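Local coordinates for protein Myo-inositol phosphohydrolase (Mitsuokella multacida, PDB 4WU3) that probably removes phosphate from inositol hexakisphosphate as a protein-tyrosine-phosphatase-like phytase, and binds inositol-(1,3,4,5)-tetrakisphosphate, at residues P335-Y340 with R440-L445; T510-P515 with Q590-Y595. The protein carries 2 engineered substitutions. All coordinates share one frame; numbering follows the deposited sequence.

Interaction 1: P335-Y340 with R440-L445; sequences PDYNGY and RDWGNL. With 4IP (inositol-(1,3,4,5)-tetrakisphosphate), chain F.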
ATOM      1  N   PRO A 335      14.499  -1.761   7.340  1.00 16.75           N
ATOM      2  CA  PRO A 335      15.413  -0.734   7.816  1.00 16.40           C
ATOM      3  C   PRO A 335      16.856  -1.221   7.803  1.00 15.40           C
ATOM      4  O   PRO A 335      17.110  -2.417   7.964  1.00 15.80           O
ATOM      5  CB  PRO A 335      14.940  -0.465   9.247  1.00 17.10           C
ATOM      6  CG  PRO A 335      14.069  -1.615   9.622  1.00 17.71           C
ATOM      7  CD  PRO A 335      13.494  -2.145   8.344  1.00 17.75           C
ATOM      8  N   ASP A 336      17.791  -0.306   7.580  1.00 15.47           N
ATOM      9  CA  ASP A 336      19.216  -0.622   7.689  1.00 15.61           C
ATOM     10  C   ASP A 336      19.739   0.040   8.965  1.00 15.03           C
ATOM     11  O   ASP A 336      19.723   1.263   9.092  1.00 13.86           O
ATOM     12  CB  ASP A 336      19.974  -0.131   6.457  1.00 17.51           C
ATOM     13  CG  ASP A 336      21.460  -0.463   6.495  1.00 20.94           C
ATOM     14  OD1 ASP A 336      21.966  -1.001   7.506  1.00 22.79           O
ATOM     15  OD2 ASP A 336      22.135  -0.174   5.485  1.00 30.63           O
ATOM     16  N   TYR A 337      20.188  -0.779   9.911  1.00 13.63           N
ATOM     17  CA  TYR A 337      20.629  -0.288  11.210  1.00 12.91           C
ATOM     18  C   TYR A 337      22.136  -0.144  11.285  1.00 13.10           C
ATOM     19  O   TYR A 337      22.663   0.178  12.334  1.00 12.64           O
ATOM     20  CB  TYR A 337      20.157  -1.234  12.325  1.00 12.98           C
ATOM     21  CG  TYR A 337      18.660  -1.221  12.505  1.00 11.98           C
ATOM     22  CD1 TYR A 337      18.001  -0.042  12.800  1.00 11.81           C
ATOM     23  CD2 TYR A 337      17.909  -2.371  12.352  1.00 10.68           C
ATOM     24  CE1 TYR A 337      16.634  -0.007  12.942  1.00 11.85           C
ATOM     25  CE2 TYR A 337      16.538  -2.350  12.497  1.00 11.44           C
ATOM     26  CZ  TYR A 337      15.904  -1.163  12.796  1.00 12.18           C
ATOM     27  OH  TYR A 337      14.534  -1.112  12.961  1.00 11.68           O
ATOM     28  N   ASN A 338      22.828  -0.390  10.177  1.00 15.91           N
ATOM     29  CA  ASN A 338      24.288  -0.322  10.157  1.00 15.33           C
ATOM     30  C   ASN A 338      24.810   1.095  10.358  1.00 15.00           C
ATOM     31  O   ASN A 338      24.185   2.068   9.932  1.00 14.46           O
ATOM     32  CB  ASN A 338      24.836  -0.930   8.865  1.00 16.54           C
ATOM     33  CG  ASN A 338      24.677  -2.442   8.822  1.00 16.71           C
ATOM     34  OD1 ASN A 338      24.755  -3.132   9.845  1.00 15.84           O
ATOM     35  ND2 ASN A 338      24.452  -2.964   7.639  1.00 17.43           N
ATOM     36  N   GLY A 339      25.948   1.199  11.036  1.00 12.91           N
ATOM     37  CA  GLY A 339      26.580   2.490  11.286  1.00 13.00           C
ATOM     38  C   GLY A 339      26.946   3.203   9.999  1.00 13.65           C
ATOM     39  O   GLY A 339      27.338   2.576   9.017  1.00 12.60           O
ATOM     40  N   TYR A 340      26.823   4.524  10.005  1.00 13.24           N
ATOM     41  CA  TYR A 340      27.187   5.320   8.845  1.00 13.50           C
ATOM     42  C   TYR A 340      27.933   6.616   9.216  1.00 13.40           C
ATOM     43  O   TYR A 340      28.268   7.413   8.335  1.00 14.20           O
ATOM     44  CB  TYR A 340      25.924   5.665   8.064  1.00 13.35           C
ATOM     45  CG  TYR A 340      24.918   6.365   8.939  1.00 12.62           C
ATOM     46  CD1 TYR A 340      25.039   7.718   9.195  1.00 12.81           C
ATOM     47  CD2 TYR A 340      23.873   5.674   9.537  1.00 11.65           C
ATOM     48  CE1 TYR A 340      24.140   8.381  10.006  1.00 12.16           C
ATOM     49  CE2 TYR A 340      22.960   6.332  10.353  1.00 11.80           C
ATOM     50  CZ  TYR A 340      23.106   7.692  10.582  1.00 11.68           C
ATOM     51  OH  TYR A 340      22.231   8.400  11.381  1.00 13.00           O
ATOM     52  N   ARG A 440      18.851   4.419  15.148  1.00 10.62           N
ATOM     53  CA  ARG A 440      18.502   3.985  16.515  1.00 11.34           C
ATOM     54  C   ARG A 440      19.691   3.532  17.377  1.00 11.54           C
ATOM     55  O   ARG A 440      19.510   2.876  18.405  1.00 12.62           O
ATOM     56  CB  ARG A 440      17.464   2.865  16.476  1.00 11.48           C
ATOM     57  CG  ARG A 440      16.056   3.340  16.174  1.00 11.89           C
ATOM     58  CD  ARG A 440      15.100   2.164  16.130  1.00 12.37           C
ATOM     59  NE  ARG A 440      13.804   2.540  15.582  1.00 12.62           N
ATOM     60  CZ  ARG A 440      12.758   1.726  15.511  1.00 12.17           C
ATOM     61  NH1 ARG A 440      12.848   0.479  15.964  1.00 12.07           N
ATOM     62  NH2 ARG A 440      11.617   2.169  15.003  1.00 12.03           N
ATOM     63  N   ASP A 441      20.900   3.897  16.975  1.00 11.84           N
ATOM     64  CA  ASP A 441      22.118   3.401  17.627  1.00 12.66           C
ATOM     65  C   ASP A 441      22.206   1.859  17.653  1.00 12.21           C
ATOM     66  O   ASP A 441      22.720   1.266  18.605  1.00 12.89           O
ATOM     67  CB  ASP A 441      22.240   3.974  19.047  1.00 13.03           C
ATOM     68  CG  ASP A 441      23.654   3.829  19.614  1.00 14.63           C
ATOM     69  OD1 ASP A 441      24.600   3.703  18.809  1.00 12.63           O
ATOM     70  OD2 ASP A 441      23.820   3.820  20.856  1.00 15.72           O
ATOM     71  N   TRP A 442      21.719   1.211  16.598  1.00 11.67           N
ATOM     72  CA  TRP A 442      21.721  -0.250  16.530  1.00 12.08           C
ATOM     73  C   TRP A 442      22.761  -0.779  15.536  1.00 12.66           C
ATOM     74  O   TRP A 442      22.536  -1.776  14.843  1.00 11.59           O
ATOM     75  CB  TRP A 442      20.330  -0.784  16.169  1.00 12.44           C
ATOM     76  CG  TRP A 442      19.336  -0.679  17.284  1.00 13.16           C
ATOM     77  CD1 TRP A 442      19.582  -0.277  18.565  1.00 13.61           C
ATOM     78  CD2 TRP A 442      17.946  -1.011  17.230  1.00 13.55           C
ATOM     79  NE1 TRP A 442      18.427  -0.314  19.306  1.00 13.28           N
ATOM     80  CE2 TRP A 442      17.408  -0.770  18.514  1.00 13.82           C
ATOM     81  CE3 TRP A 442      17.098  -1.473  16.220  1.00 14.05           C
ATOM     82  CZ2 TRP A 442      16.066  -0.980  18.814  1.00 13.73           C
ATOM     83  CZ3 TRP A 442      15.763  -1.686  16.518  1.00 14.60           C
ATOM     84  CH2 TRP A 442      15.260  -1.434  17.808  1.00 15.26           C
ATOM     85  N   GLY A 443      23.915  -0.121  15.503  1.00 12.90           N
ATOM     86  CA  GLY A 443      25.013  -0.522  14.631  1.00 13.73           C
ATOM     87  C   GLY A 443      25.417  -1.984  14.707  1.00 12.54           C
ATOM     88  O   GLY A 443      25.889  -2.540  13.726  1.00 15.04           O
ATOM     89  N   ASN A 444      25.260  -2.607  15.867  1.00 12.75           N
ATOM     90  CA  ASN A 444      25.667  -4.000  16.045  1.00 12.15           C
ATOM     91  C   ASN A 444      24.519  -4.913  16.455  1.00 13.64           C
ATOM     92  O   ASN A 444      24.729  -5.939  17.118  1.00 13.80           O
ATOM     93  CB  ASN A 444      26.791  -4.094  17.067  1.00 11.81           C
ATOM     94  CG  ASN A 444      28.106  -3.619  16.513  1.00 10.87           C
ATOM     95  OD1 ASN A 444      28.354  -3.734  15.320  1.00 10.31           O
ATOM     96  ND2 ASN A 444      28.951  -3.054  17.372  1.00 11.29           N
ATOM     97  N   LEU A 445      23.311  -4.547  16.045  1.00 13.88           N
ATOM     98  CA  LEU A 445      22.137  -5.364  16.319  1.00 16.04           C
ATOM     99  C   LEU A 445      22.310  -6.771  15.755  1.00 17.29           C
ATOM    100  O   LEU A 445      22.659  -6.950  14.593  1.00 18.65           O
ATOM    101  CB  LEU A 445      20.893  -4.713  15.725  1.00 15.34           C
ATOM    102  CG  LEU A 445      19.585  -5.410  16.092  1.00 16.39           C
ATOM    103  CD1 LEU A 445      19.213  -5.174  17.549  1.00 15.52           C
ATOM    104  CD2 LEU A 445      18.458  -4.949  15.172  1.00 16.58           C
TER
HETATM  105  C1  4IP F 702      20.087   5.868  26.268  1.00 39.44           C
HETATM  106  O1  4IP F 702      20.854   5.614  27.445  1.00 28.87           O
HETATM  107  C2  4IP F 702      20.891   6.715  25.291  1.00 44.96           C
HETATM  108  O2  4IP F 702      21.322   7.905  25.937  1.00 47.40           O
HETATM  109  C3  4IP F 702      20.060   7.115  24.079  1.00 50.30           C
HETATM  110  O3  4IP F 702      20.844   7.938  23.211  1.00 63.15           O
HETATM  111  C4  4IP F 702      18.789   7.856  24.484  1.00 48.35           C
HETATM  112  O4  4IP F 702      18.009   8.117  23.311  1.00 51.77           O
HETATM  113  C5  4IP F 702      17.980   7.014  25.464  1.00 49.28           C
HETATM  114  O5  4IP F 702      16.815   7.725  25.890  1.00 54.25           O
HETATM  115  C6  4IP F 702      18.814   6.608  26.677  1.00 44.98           C
HETATM  116  O6  4IP F 702      18.045   5.783  27.556  1.00 41.56           O
HETATM  117  P1  4IP F 702      21.931   4.424  27.544  1.00 21.08           P
HETATM  118  O1P 4IP F 702      21.100   3.171  27.578  1.00 17.16           O
HETATM  119  O2P 4IP F 702      22.662   4.744  28.822  1.00 20.97           O
HETATM  120  O3P 4IP F 702      22.789   4.590  26.315  1.00 23.13           O
HETATM  121  P3  4IP F 702      21.063   7.513  21.670  1.00 64.27           P
HETATM  122  O4P 4IP F 702      19.695   7.057  21.218  1.00 79.37           O
HETATM  123  O5P 4IP F 702      22.108   6.423  21.737  1.00 65.22           O
HETATM  124  O6P 4IP F 702      21.522   8.779  20.990  1.00 71.57           O
HETATM  125  P4  4IP F 702      17.446   9.590  22.957  1.00 55.79           P
HETATM  126  O7P 4IP F 702      18.637  10.505  23.102  1.00 53.50           O
HETATM  127  O8P 4IP F 702      16.974   9.433  21.532  1.00 57.45           O
HETATM  128  O9P 4IP F 702      16.349   9.808  23.981  1.00 50.09           O
HETATM  129  P5  4IP F 702      15.430   6.927  26.130  1.00 59.33           P
HETATM  130  OPF 4IP F 702      15.477   5.739  25.182  1.00 44.56           O
HETATM  131  OPG 4IP F 702      14.382   7.965  25.787  1.00 75.69           O
HETATM  132  OPH 4IP F 702      15.475   6.539  27.591  1.00 61.28           O
HETATM  133  O   HOH W   1      22.958  -3.337  12.238  1.00 22.05           O
HETATM  134  O   HOH W   2      27.245  -1.238  11.626  1.00 18.36           O
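Trp-442 meets the phenol of Tyr-337 edge first: its CE3 sits over the centre of one ring face, 3.6 Å from Tyr-337 CE1. The planes stand 63° apart in a T-shaped stack, which sets the C-H edge of the indole against the pi cloud of the tyrosine. The indole itself lies between two side chains, with Arg-440 CB over one face and Leu-445 CD1 over the other, both toward the rim. Leu-445 CD2 adds an aliphatic contact to Tyr-337 CD2 at 3.9 Å. Tyr-337 carries CG anti to its carbonyl carbon (chi1 -68°), a setting that runs the side chain beside that of Trp-442 and turns a ring face to the indole edge. An alanine here is likely to leave the indole edge without its aromatic partner and to take from Leu-445 CD2 its contact with the ring.

No direct hydrogen bond joins the segments. Gly-443, with no side chain to intervene, brings its CA to 3.4 Å from Tyr-337 O in a CA-H...O contact, and one water accepts from Gly-339 N and donates to Gly-443 O. Arg-440 NH2 forms a salt bridge with Asp-287 of the second subunit. The 440-445 loop carries Asp-441 of the inositol tetrakisphosphate pocket, next to Trp-442. Tyr-340 pairs by backbone with Tyr-437 of strand 432-438, and the loop holding Trp-442 connects this strand to helix 449-463.

Interaction 2: T510-P515 with Q590-Y595; sequences TDHIWP and QWKADY. With 4IP (inositol-(1,3,4,5)-tetrakisphosphate), chain F.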
ATOM      1  N   THR A 510      22.161  -4.053  23.799  1.00 12.99           N
ATOM      2  CA  THR A 510      21.606  -3.230  22.728  1.00 11.44           C
ATOM      3  C   THR A 510      20.937  -1.996  23.305  1.00 11.48           C
ATOM      4  O   THR A 510      20.222  -2.079  24.293  1.00  9.92           O
ATOM      5  CB  THR A 510      20.591  -4.011  21.888  1.00 10.98           C
ATOM      6  OG1 THR A 510      21.229  -5.167  21.336  1.00 10.58           O
ATOM      7  CG2 THR A 510      20.047  -3.133  20.756  1.00 10.65           C
ATOM      8  N   ASP A 511      21.187  -0.852  22.677  1.00 11.79           N
ATOM      9  CA  ASP A 511      20.664   0.419  23.150  1.00 11.87           C
ATOM     10  C   ASP A 511      19.131   0.473  23.055  1.00 11.51           C
ATOM     11  O   ASP A 511      18.532  -0.107  22.146  1.00 11.26           O
ATOM     12  CB  ASP A 511      21.286   1.555  22.335  1.00 12.46           C
ATOM     13  CG  ASP A 511      21.024   2.914  22.930  1.00 12.30           C
ATOM     14  OD1 ASP A 511      20.406   3.003  24.011  1.00 13.20           O
ATOM     15  OD2 ASP A 511      21.445   3.899  22.300  1.00 12.27           O
ATOM     16  N   HIS A 512      18.523   1.160  24.023  1.00 10.23           N
ATOM     17  CA  HIS A 512      17.075   1.393  24.096  1.00 10.63           C
ATOM     18  C   HIS A 512      16.245   0.222  24.627  1.00 10.85           C
ATOM     19  O   HIS A 512      15.067   0.402  24.909  1.00 11.98           O
ATOM     20  CB  HIS A 512      16.498   1.831  22.744  1.00 10.76           C
ATOM     21  CG  HIS A 512      17.233   2.967  22.113  1.00 11.36           C
ATOM     22  ND1 HIS A 512      17.186   4.252  22.608  1.00 13.37           N
ATOM     23  CD2 HIS A 512      18.045   3.011  21.030  1.00 12.43           C
ATOM     24  CE1 HIS A 512      17.936   5.040  21.858  1.00 13.37           C
ATOM     25  NE2 HIS A 512      18.471   4.311  20.893  1.00 13.52           N
ATOM     26  N   ILE A 513      16.822  -0.970  24.743  1.00 11.11           N
ATOM     27  CA  ILE A 513      16.009  -2.151  25.043  1.00 11.10           C
ATOM     28  C   ILE A 513      16.414  -2.854  26.325  1.00 10.19           C
ATOM     29  O   ILE A 513      17.530  -2.695  26.828  1.00  9.53           O
ATOM     30  CB  ILE A 513      15.978  -3.175  23.876  1.00 11.80           C
ATOM     31  CG1 ILE A 513      17.225  -4.042  23.853  1.00 14.10           C
ATOM     32  CG2 ILE A 513      15.839  -2.477  22.533  1.00 12.09           C
ATOM     33  CD1 ILE A 513      17.153  -5.146  22.806  1.00 16.51           C
ATOM     34  N   TRP A 514      15.476  -3.619  26.867  1.00 10.18           N
ATOM     35  CA  TRP A 514      15.726  -4.375  28.078  1.00  9.39           C
ATOM     36  C   TRP A 514      16.861  -5.358  27.802  1.00  8.98           C
ATOM     37  O   TRP A 514      16.825  -6.082  26.822  1.00  8.78           O
ATOM     38  CB  TRP A 514      14.461  -5.102  28.510  1.00  8.86           C
ATOM     39  CG  TRP A 514      14.689  -6.014  29.643  1.00  8.32           C
ATOM     40  CD1 TRP A 514      14.731  -7.371  29.596  1.00  8.02           C
ATOM     41  CD2 TRP A 514      14.935  -5.646  31.005  1.00  7.99           C
ATOM     42  NE1 TRP A 514      14.979  -7.876  30.848  1.00  8.33           N
ATOM     43  CE2 TRP A 514      15.112  -6.837  31.730  1.00  7.70           C
ATOM     44  CE3 TRP A 514      15.017  -4.424  31.679  1.00  7.66           C
ATOM     45  CZ2 TRP A 514      15.373  -6.849  33.091  1.00  7.82           C
ATOM     46  CZ3 TRP A 514      15.273  -4.433  33.027  1.00  7.64           C
ATOM     47  CH2 TRP A 514      15.445  -5.641  33.726  1.00  7.84           C
ATOM     48  N   PRO A 515      17.894  -5.364  28.653  1.00  9.49           N
ATOM     49  CA  PRO A 515      19.000  -6.286  28.429  1.00 10.58           C
ATOM     50  C   PRO A 515      18.520  -7.723  28.186  1.00 11.56           C
ATOM     51  O   PRO A 515      17.620  -8.198  28.867  1.00 11.57           O
ATOM     52  CB  PRO A 515      19.801  -6.188  29.724  1.00 11.07           C
ATOM     53  CG  PRO A 515      19.526  -4.810  30.217  1.00 10.68           C
ATOM     54  CD  PRO A 515      18.094  -4.536  29.850  1.00  9.82           C
ATOM     55  N   GLN A 590       6.317   7.513  18.484  1.00 21.44           N
ATOM     56  CA  GLN A 590       7.018   7.143  19.720  1.00 19.80           C
ATOM     57  C   GLN A 590       7.363   5.664  19.729  1.00 16.13           C
ATOM     58  O   GLN A 590       6.756   4.866  20.436  1.00 15.80           O
ATOM     59  CB  GLN A 590       6.189   7.525  20.946  1.00 19.98           C
ATOM     60  CG  GLN A 590       6.056   9.032  21.110  1.00 23.17           C
ATOM     61  CD  GLN A 590       5.315   9.432  22.372  1.00 22.39           C
ATOM     62  OE1 GLN A 590       4.160   9.071  22.568  1.00 20.65           O
ATOM     63  NE2 GLN A 590       5.985  10.186  23.230  1.00 22.28           N
ATOM     64  N   TRP A 591       8.363   5.313  18.934  1.00 16.39           N
ATOM     65  CA  TRP A 591       8.716   3.922  18.705  1.00 15.26           C
ATOM     66  C   TRP A 591       9.206   3.216  19.965  1.00 14.70           C
ATOM     67  O   TRP A 591       9.197   1.989  20.023  1.00 16.13           O
ATOM     68  CB  TRP A 591       9.766   3.818  17.595  1.00 15.16           C
ATOM     69  CG  TRP A 591      11.119   4.356  17.943  1.00 15.42           C
ATOM     70  CD1 TRP A 591      11.586   5.630  17.734  1.00 15.61           C
ATOM     71  CD2 TRP A 591      12.200   3.625  18.528  1.00 14.51           C
ATOM     72  NE1 TRP A 591      12.886   5.734  18.171  1.00 16.37           N
ATOM     73  CE2 TRP A 591      13.287   4.516  18.658  1.00 15.55           C
ATOM     74  CE3 TRP A 591      12.352   2.309  18.957  1.00 14.08           C
ATOM     75  CZ2 TRP A 591      14.513   4.124  19.193  1.00 15.31           C
ATOM     76  CZ3 TRP A 591      13.566   1.924  19.498  1.00 15.45           C
ATOM     77  CH2 TRP A 591      14.629   2.830  19.616  1.00 14.07           C
ATOM     78  N   LYS A 592       9.612   3.983  20.974  1.00 13.73           N
ATOM     79  CA  LYS A 592      10.174   3.399  22.186  1.00 15.55           C
ATOM     80  C   LYS A 592       9.115   2.870  23.128  1.00 14.79           C
ATOM     81  O   LYS A 592       9.444   2.205  24.103  1.00 18.43           O
ATOM     82  CB  LYS A 592      11.024   4.420  22.939  1.00 18.63           C
ATOM     83  CG  LYS A 592      12.305   4.807  22.225  1.00 24.31           C
ATOM     84  CD  LYS A 592      13.043   5.899  22.979  1.00 26.65           C
ATOM     85  CE  LYS A 592      14.193   6.454  22.156  1.00 29.23           C
ATOM     86  NZ  LYS A 592      14.951   7.512  22.888  1.00 31.43           N
ATOM     87  N   ALA A 593       7.853   3.154  22.834  1.00 13.52           N
ATOM     88  CA  ALA A 593       6.763   2.831  23.749  1.00 12.33           C
ATOM     89  C   ALA A 593       6.747   1.366  24.170  1.00 11.17           C
ATOM     90  O   ALA A 593       6.728   1.062  25.354  1.00 12.87           O
ATOM     91  CB  ALA A 593       5.431   3.212  23.125  1.00 11.82           C
ATOM     92  N   ASP A 594       6.751   0.465  23.198  1.00 10.89           N
ATOM     93  CA  ASP A 594       6.768  -0.973  23.465  1.00 10.97           C
ATOM     94  C   ASP A 594       8.009  -1.407  24.237  1.00 10.26           C
ATOM     95  O   ASP A 594       7.956  -2.362  25.012  1.00  9.02           O
ATOM     96  CB  ASP A 594       6.693  -1.763  22.148  1.00 11.66           C
ATOM     97  CG  ASP A 594       5.350  -1.603  21.435  1.00 13.75           C
ATOM     98  OD1 ASP A 594       4.333  -1.310  22.113  1.00 14.44           O
ATOM     99  OD2 ASP A 594       5.312  -1.777  20.192  1.00 14.77           O
ATOM    100  N   TYR A 595       9.130  -0.725  24.005  1.00 11.39           N
ATOM    101  CA  TYR A 595      10.410  -1.095  24.648  1.00 11.38           C
ATOM    102  C   TYR A 595      10.500  -0.605  26.096  1.00 11.50           C
ATOM    103  O   TYR A 595      11.044  -1.308  26.952  1.00 11.81           O
ATOM    104  CB  TYR A 595      11.610  -0.637  23.809  1.00 11.39           C
ATOM    105  CG  TYR A 595      11.631  -1.286  22.438  1.00 13.24           C
ATOM    106  CD1 TYR A 595      12.130  -2.572  22.257  1.00 14.91           C
ATOM    107  CD2 TYR A 595      11.110  -0.628  21.338  1.00 14.87           C
ATOM    108  CE1 TYR A 595      12.126  -3.171  21.014  1.00 15.69           C
ATOM    109  CE2 TYR A 595      11.100  -1.217  20.090  1.00 16.30           C
ATOM    110  CZ  TYR A 595      11.608  -2.484  19.925  1.00 16.32           C
ATOM    111  OH  TYR A 595      11.577  -3.046  18.667  1.00 15.26           O
TER
HETATM  112  C1  4IP F 702      20.087   5.868  26.268  1.00 39.44           C
HETATM  113  O1  4IP F 702      20.854   5.614  27.445  1.00 28.87           O
HETATM  114  C2  4IP F 702      20.891   6.715  25.291  1.00 44.96           C
HETATM  115  O2  4IP F 702      21.322   7.905  25.937  1.00 47.40           O
HETATM  116  C3  4IP F 702      20.060   7.115  24.079  1.00 50.30           C
HETATM  117  O3  4IP F 702      20.844   7.938  23.211  1.00 63.15           O
HETATM  118  C4  4IP F 702      18.789   7.856  24.484  1.00 48.35           C
HETATM  119  O4  4IP F 702      18.009   8.117  23.311  1.00 51.77           O
HETATM  120  C5  4IP F 702      17.980   7.014  25.464  1.00 49.28           C
HETATM  121  O5  4IP F 702      16.815   7.725  25.890  1.00 54.25           O
HETATM  122  C6  4IP F 702      18.814   6.608  26.677  1.00 44.98           C
HETATM  123  O6  4IP F 702      18.045   5.783  27.556  1.00 41.56           O
HETATM  124  P1  4IP F 702      21.931   4.424  27.544  1.00 21.08           P
HETATM  125  O1P 4IP F 702      21.100   3.171  27.578  1.00 17.16           O
HETATM  126  O2P 4IP F 702      22.662   4.744  28.822  1.00 20.97           O
HETATM  127  O3P 4IP F 702      22.789   4.590  26.315  1.00 23.13           O
HETATM  128  P3  4IP F 702      21.063   7.513  21.670  1.00 64.27           P
HETATM  129  O4P 4IP F 702      19.695   7.057  21.218  1.00 79.37           O
HETATM  130  O5P 4IP F 702      22.108   6.423  21.737  1.00 65.22           O
HETATM  131  O6P 4IP F 702      21.522   8.779  20.990  1.00 71.57           O
HETATM  132  P4  4IP F 702      17.446   9.590  22.957  1.00 55.79           P
HETATM  133  O7P 4IP F 702      18.637  10.505  23.102  1.00 53.50           O
HETATM  134  O8P 4IP F 702      16.974   9.433  21.532  1.00 57.45           O
HETATM  135  O9P 4IP F 702      16.349   9.808  23.981  1.00 50.09           O
HETATM  136  P5  4IP F 702      15.430   6.927  26.130  1.00 59.33           P
HETATM  137  OPF 4IP F 702      15.477   5.739  25.182  1.00 44.56           O
HETATM  138  OPG 4IP F 702      14.382   7.965  25.787  1.00 75.69           O
HETATM  139  OPH 4IP F 702      15.475   6.539  27.591  1.00 61.28           O
HETATM  140  O   HOH W   3      12.802  -3.386  25.753  1.00 12.54           O
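His-512 and Lys-592 both reach the bound inositol tetrakisphosphate, and they also touch each other, with Lys-592 CE 3.7 Å from His-512 ND1. The lysine, extended beyond CG, delivers its ammonium between two phosphate groups: NZ donates to the ester oxygen O4 at 3.1 Å and, weakly, to OPF and OPG of the 5-phosphate. A long flexible cation suits such a crowd of anionic oxygens. His-512 ND1 adds a weak but nearly straight bond to OPF (3.4 Å, 168°). With Asp-511 they line a pocket completed by residues 540-546, consistent with the phosphate-binding loop of a tyrosine-phosphatase-like fold.

Behind this first shell, Trp-591 sets its benzo edge against one face of the imidazole, CH2 lying 3.6 Å from His-512 CG. The planes are 77° apart, a T-shaped stack, and Asp-511 CG lies over the opposite face, so the imidazole is held from both sides. Lys-592 CG lies over the centre of one indole face.

Farther out, Ile-513 CG2 packs against Tyr-595 CD1 at 3.7 Å, and a water links Trp-514 N to Tyr-595 O. The loop 510-515 runs from strand 503-509 to helix 517-529, whereas 590-595 leads into helix 593-613, against which Trp-514 also packs.

Overall arrangement
The two contacts meet beside one ligand, their centres about 14 Å apart. Trp-442 NE1 probably hydrogen-bonds to Asp-511 O at 2.8 Å, and Arg-440 CG packs on Trp-591 CZ2 at 3.5 Å, tying the loop after strand 432-438 to that after strand 503-509 and to the approach of helix 593-613. Interaction 1 is partly buried and touches the ligand only through Asp-441; interaction 2 is a surface contact lying nearer the centre of the chain, and sends Asp-511, His-512 and Lys-592 to the phosphates. Each relies on a T-shaped aromatic pair and bridging water, but cationic phosphate binding belongs to interaction 2. Asp-441 OD2 and Asp-511 OD2 approach to 2.8 Å beside the ligand.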